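Putative hydroxymethylglutaryl-CoA synthase (Streptococcus mutans, PDB 3SQZ) probably catalyses the condensation of acetyl-CoA with acetoacetyl-CoA to form hydroxymethylglutaryl-CoA, using a thiolase fold, and binds coenzyme A. Local coordinates at residues Leu88-Asp101 with Thr186-Lys198. Residues are numbered along the deposited sequence; the frame is centred on the assembly and turned at random.
Sequences LAAGSANEILTAED and TQGAGSIAMLVKK. With COA (coenzyme A), chain D.
Ser92 on helix 85-94 and Ser191 on strand 188-198 join their hydroxyls where the helix packs on the central mixed sheet of a thiolase fold. The axes of helix 88-94 and strand 188-198 approach to 6.9 Å, with 44° between their N-to-C directions, and the strand residues Ser191, Ala193 and Leu195 all direct their CB atoms at the helical segment, as alternate residues of one sheet face do. Ser191 OG donates to Ser92 OG at 2.9 Å, and Ser92 OG in turn donates to Ala89 O within the helix, tilted from the plane of that carbonyl. Ala89 O thereby serves two donors, the second being Ala93 N. These two bonds give both buried hydroxyls a partner. Their geometry depends on Ser191 OG standing anti to the backbone N (chi1 176°), which carries it over the helix backbone to 3.3 Å from Ala89 CA.

The small side chains let the backbones come close: Ala93 CA and Ala193 CA are 5.2 Å apart. Ala193 CB settles beside Ser92 OG and Ala93, while the delta methyl of Ile96, three residues after Ala93, lies against it, Ile96 CD1 to Ala193 CB being 4.1 Å. At the start of the strand segment, Thr186 OG1 accepts from coenzyme A N8P.

Toward the other end, Leu195 splits its branches: CD1 meets CD2 of Leu97, and CD2 lies against the carboxylate of Asp101. That carboxylate is held by salt bridges to Lys41 and Arg166, on the strands flanking 188-198, so the start of helix 99-104 is tied to the sheet. Asp101 also completes a capping box with Thr98, the N-cap of this helix: Asp101 N donates to Thr98 OG1, and Thr98 N reaches Asp101 OD2 at 3.0 Å from above the carboxylate plane, 36° out of it.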
# COMPACT_ATOMS: atom_id res chain seq x y z
N LEU A 88 -5.10 8.13 -7.71
CA LEU A 88 -5.13 7.63 -6.34
C LEU A 88 -3.96 8.20 -5.54
O LEU A 88 -4.13 8.61 -4.39
CB LEU A 88 -5.12 6.10 -6.31
CG LEU A 88 -6.38 5.43 -6.86
CD1 LEU A 88 -6.15 3.94 -7.00
CD2 LEU A 88 -7.60 5.72 -5.99
N ALA A 89 -2.77 8.25 -6.16
CA ALA A 89 -1.59 8.78 -5.48
C ALA A 89 -1.80 10.26 -5.12
O ALA A 89 -1.56 10.68 -3.98
CB ALA A 89 -0.35 8.60 -6.34
N ALA A 90 -2.29 11.04 -6.08
CA ALA A 90 -2.53 12.46 -5.83
C ALA A 90 -3.60 12.65 -4.75
O ALA A 90 -3.48 13.53 -3.91
CB ALA A 90 -2.92 13.17 -7.11
N GLY A 91 -4.65 11.83 -4.78
CA GLY A 91 -5.68 11.89 -3.76
C GLY A 91 -5.12 11.62 -2.38
O GLY A 91 -5.46 12.32 -1.41
N SER A 92 -4.26 10.61 -2.26
CA SER A 92 -3.74 10.26 -0.95
C SER A 92 -2.86 11.38 -0.39
O SER A 92 -2.88 11.66 0.81
CB SER A 92 -3.01 8.91 -0.98
OG SER A 92 -1.82 8.92 -1.74
N ALA A 93 -2.11 12.05 -1.26
CA ALA A 93 -1.30 13.18 -0.82
C ALA A 93 -2.17 14.39 -0.47
O ALA A 93 -1.88 15.13 0.47
CB ALA A 93 -0.30 13.54 -1.89
N ASN A 94 -3.23 14.59 -1.23
CA ASN A 94 -4.14 15.70 -0.99
C ASN A 94 -4.77 15.62 0.40
O ASN A 94 -5.12 16.64 0.98
CB ASN A 94 -5.21 15.72 -2.08
CG ASN A 94 -6.09 16.93 -2.02
OD1 ASN A 94 -5.63 18.06 -2.16
ND2 ASN A 94 -7.37 16.71 -1.83
N GLU A 95 -4.88 14.40 0.93
CA GLU A 95 -5.40 14.17 2.27
C GLU A 95 -4.55 14.83 3.35
O GLU A 95 -5.07 15.18 4.42
CB GLU A 95 -5.48 12.67 2.56
CG GLU A 95 -6.53 11.89 1.78
CD GLU A 95 -7.92 11.98 2.41
OE1 GLU A 95 -8.07 11.67 3.61
OE2 GLU A 95 -8.87 12.34 1.70
N ILE A 96 -3.25 14.99 3.11
CA ILE A 96 -2.33 15.36 4.18
C ILE A 96 -1.47 16.61 3.96
O ILE A 96 -0.97 17.18 4.92
CB ILE A 96 -1.39 14.19 4.57
CG1 ILE A 96 -0.63 13.66 3.34
CG2 ILE A 96 -2.18 13.08 5.25
CD1 ILE A 96 0.58 12.79 3.68
N LEU A 97 -1.29 17.05 2.72
CA LEU A 97 -0.31 18.12 2.48
C LEU A 97 -0.85 19.52 2.76
O LEU A 97 -1.95 19.86 2.37
CB LEU A 97 0.22 18.10 1.05
CG LEU A 97 1.01 16.85 0.65
CD1 LEU A 97 1.61 17.05 -0.73
CD2 LEU A 97 2.07 16.48 1.68
N THR A 98 -0.02 20.32 3.41
CA THR A 98 -0.31 21.73 3.61
C THR A 98 0.48 22.57 2.61
O THR A 98 1.36 22.07 1.91
CB THR A 98 0.13 22.18 5.00
OG1 THR A 98 1.55 21.98 5.12
CG2 THR A 98 -0.61 21.40 6.08
N ALA A 99 0.18 23.87 2.56
CA ALA A 99 0.96 24.78 1.73
C ALA A 99 2.43 24.76 2.12
O ALA A 99 3.31 24.80 1.26
CB ALA A 99 0.40 26.18 1.82
N GLU A 100 2.70 24.70 3.41
CA GLU A 100 4.08 24.65 3.88
C GLU A 100 4.77 23.37 3.40
O GLU A 100 5.93 23.40 2.97
CB GLU A 100 4.12 24.75 5.40
CG GLU A 100 5.52 24.73 5.99
CD GLU A 100 5.47 24.65 7.51
OE1 GLU A 100 5.42 25.71 8.16
OE2 GLU A 100 5.45 23.51 8.04
N ASP A 101 4.07 22.24 3.46
CA ASP A 101 4.65 21.00 2.95
C ASP A 101 5.05 21.17 1.49
O ASP A 101 6.12 20.73 1.06
CB ASP A 101 3.67 19.83 3.03
CG ASP A 101 3.38 19.38 4.45
OD1 ASP A 101 4.27 19.46 5.32
OD2 ASP A 101 2.25 18.89 4.68
N THR A 186 -8.17 -11.63 -4.77
CA THR A 186 -7.17 -10.80 -4.09
C THR A 186 -6.84 -9.55 -4.91
O THR A 186 -5.68 -9.10 -4.97
CB THR A 186 -5.89 -11.60 -3.73
OG1 THR A 186 -5.28 -12.15 -4.91
CG2 THR A 186 -6.23 -12.72 -2.78
N GLN A 187 -7.89 -8.98 -5.49
CA GLN A 187 -7.81 -7.70 -6.18
C GLN A 187 -7.99 -6.54 -5.19
O GLN A 187 -8.21 -6.77 -4.00
CB GLN A 187 -8.83 -7.68 -7.33
CG GLN A 187 -8.39 -8.64 -8.43
CD GLN A 187 -9.35 -8.79 -9.59
OE1 GLN A 187 -8.92 -8.97 -10.73
NE2 GLN A 187 -10.66 -8.75 -9.33
N GLY A 188 -7.85 -5.30 -5.67
CA GLY A 188 -8.01 -4.14 -4.82
C GLY A 188 -7.42 -2.90 -5.46
O GLY A 188 -6.90 -2.96 -6.57
N ALA A 189 -7.52 -1.78 -4.76
CA ALA A 189 -7.02 -0.52 -5.30
C ALA A 189 -6.83 0.47 -4.17
O ALA A 189 -7.67 0.56 -3.27
CB ALA A 189 -7.99 0.05 -6.31
N GLY A 190 -5.73 1.23 -4.20
CA GLY A 190 -5.55 2.28 -3.21
C GLY A 190 -4.16 2.85 -3.23
O GLY A 190 -3.26 2.31 -3.88
N SER A 191 -3.99 3.94 -2.51
CA SER A 191 -2.70 4.60 -2.38
C SER A 191 -2.49 5.11 -0.98
O SER A 191 -3.39 5.74 -0.39
CB SER A 191 -2.58 5.78 -3.35
OG SER A 191 -1.35 6.47 -3.15
N ILE A 192 -1.30 4.87 -0.46
CA ILE A 192 -0.80 5.46 0.77
C ILE A 192 0.16 6.59 0.43
O ILE A 192 1.02 6.43 -0.45
CB ILE A 192 -0.06 4.41 1.62
CG1 ILE A 192 -1.06 3.43 2.25
CG2 ILE A 192 0.83 5.07 2.67
CD1 ILE A 192 -1.78 3.95 3.47
N ALA A 193 0.01 7.73 1.08
CA ALA A 193 0.98 8.83 1.00
C ALA A 193 1.65 8.97 2.36
O ALA A 193 0.97 8.96 3.38
CB ALA A 193 0.29 10.13 0.62
N MET A 194 2.97 9.11 2.37
CA MET A 194 3.72 9.34 3.60
C MET A 194 4.59 10.57 3.44
O MET A 194 5.34 10.68 2.46
CB MET A 194 4.57 8.11 3.96
CG MET A 194 3.71 6.93 4.36
SD MET A 194 4.59 5.38 4.61
CE MET A 194 4.98 4.95 2.92
N LEU A 195 4.46 11.51 4.36
CA LEU A 195 5.32 12.67 4.40
C LEU A 195 6.44 12.41 5.38
O LEU A 195 6.19 12.13 6.56
CB LEU A 195 4.53 13.90 4.82
CG LEU A 195 5.33 15.20 4.80
CD1 LEU A 195 5.67 15.62 3.36
CD2 LEU A 195 4.58 16.29 5.52
N VAL A 196 7.68 12.48 4.89
CA VAL A 196 8.85 12.21 5.70
C VAL A 196 9.58 13.51 6.00
O VAL A 196 9.82 14.30 5.08
CB VAL A 196 9.78 11.21 4.98
CG1 VAL A 196 11.08 10.99 5.77
CG2 VAL A 196 9.05 9.90 4.73
N LYS A 197 9.90 13.74 7.27
CA LYS A 197 10.63 14.94 7.66
C LYS A 197 11.28 14.74 9.02
O LYS A 197 11.09 13.72 9.68
CB LYS A 197 9.71 16.17 7.69
CG LYS A 197 8.62 16.08 8.74
CD LYS A 197 7.69 17.28 8.69
CE LYS A 197 8.36 18.54 9.21
NZ LYS A 197 8.69 18.44 10.66
N LYS A 198 12.08 15.72 9.42
CA LYS A 198 12.69 15.73 10.74
C LYS A 198 11.61 15.96 11.80
O LYS A 198 10.60 16.61 11.53
CB LYS A 198 13.76 16.82 10.81
CG LYS A 198 14.59 16.81 12.07
CD LYS A 198 15.71 17.83 12.00
CE LYS A 198 15.23 19.22 12.39
NZ LYS A 198 14.18 19.74 11.47
N1A COA D . -13.90 -22.55 4.28
C2A COA D . -12.79 -22.00 4.82
N3A COA D . -11.63 -21.92 4.07
C4A COA D . -11.61 -22.39 2.79
C5A COA D . -12.75 -22.96 2.23
C6A COA D . -13.88 -23.04 2.96
N6A COA D . -15.07 -23.61 2.39
N7A COA D . -12.46 -23.34 0.95
C8A COA D . -11.18 -23.04 0.70
N9A COA D . -10.66 -22.45 1.88
C1B COA D . -9.35 -21.84 2.02
C2B COA D . -8.04 -22.59 2.39
O2B COA D . -7.88 -23.80 2.98
C3B COA D . -7.05 -21.44 2.43
O3B COA D . -6.35 -21.02 3.53
P3B COA D . -5.13 -21.79 4.09
O7A COA D . -3.89 -21.52 3.16
O8A COA D . -4.91 -21.18 5.51
O9A COA D . -5.44 -23.26 4.16
C4B COA D . -7.58 -20.55 1.38
O4B COA D . -8.97 -20.46 1.73
C5B COA D . -7.05 -20.44 -0.01
O5B COA D . -7.39 -21.66 -0.61
P1A COA D . -6.96 -21.96 -2.11
O1A COA D . -5.40 -21.81 -2.26
O2A COA D . -7.43 -23.34 -2.50
O3A COA D . -7.69 -20.84 -2.98
P2A COA D . -7.27 -20.45 -4.46
O4A COA D . -6.73 -21.69 -5.25
O5A COA D . -8.46 -19.86 -5.18
O6A COA D . -6.10 -19.35 -4.39
CBP COA D . -4.83 -17.48 -3.50
CCP COA D . -5.97 -18.46 -3.32
CDP COA D . -3.55 -18.23 -3.58
CEP COA D . -4.77 -16.51 -2.34
CAP COA D . -5.10 -16.73 -4.78
OAP COA D . -6.12 -15.83 -4.65
C9P COA D . -3.85 -16.06 -5.34
O9P COA D . -2.96 -16.69 -5.91
N8P COA D . -3.80 -14.60 -5.21
C7P COA D . -2.61 -13.85 -5.54
C6P COA D . -1.48 -14.02 -4.55
C5P COA D . -0.28 -13.12 -4.83
O5P COA D . -0.40 -12.11 -5.48
N4P COA D . 0.99 -13.45 -4.24
C3P COA D . 2.14 -12.55 -4.41
C2P COA D . 2.59 -11.81 -3.18
S1P COA D . 2.78 -12.77 -1.72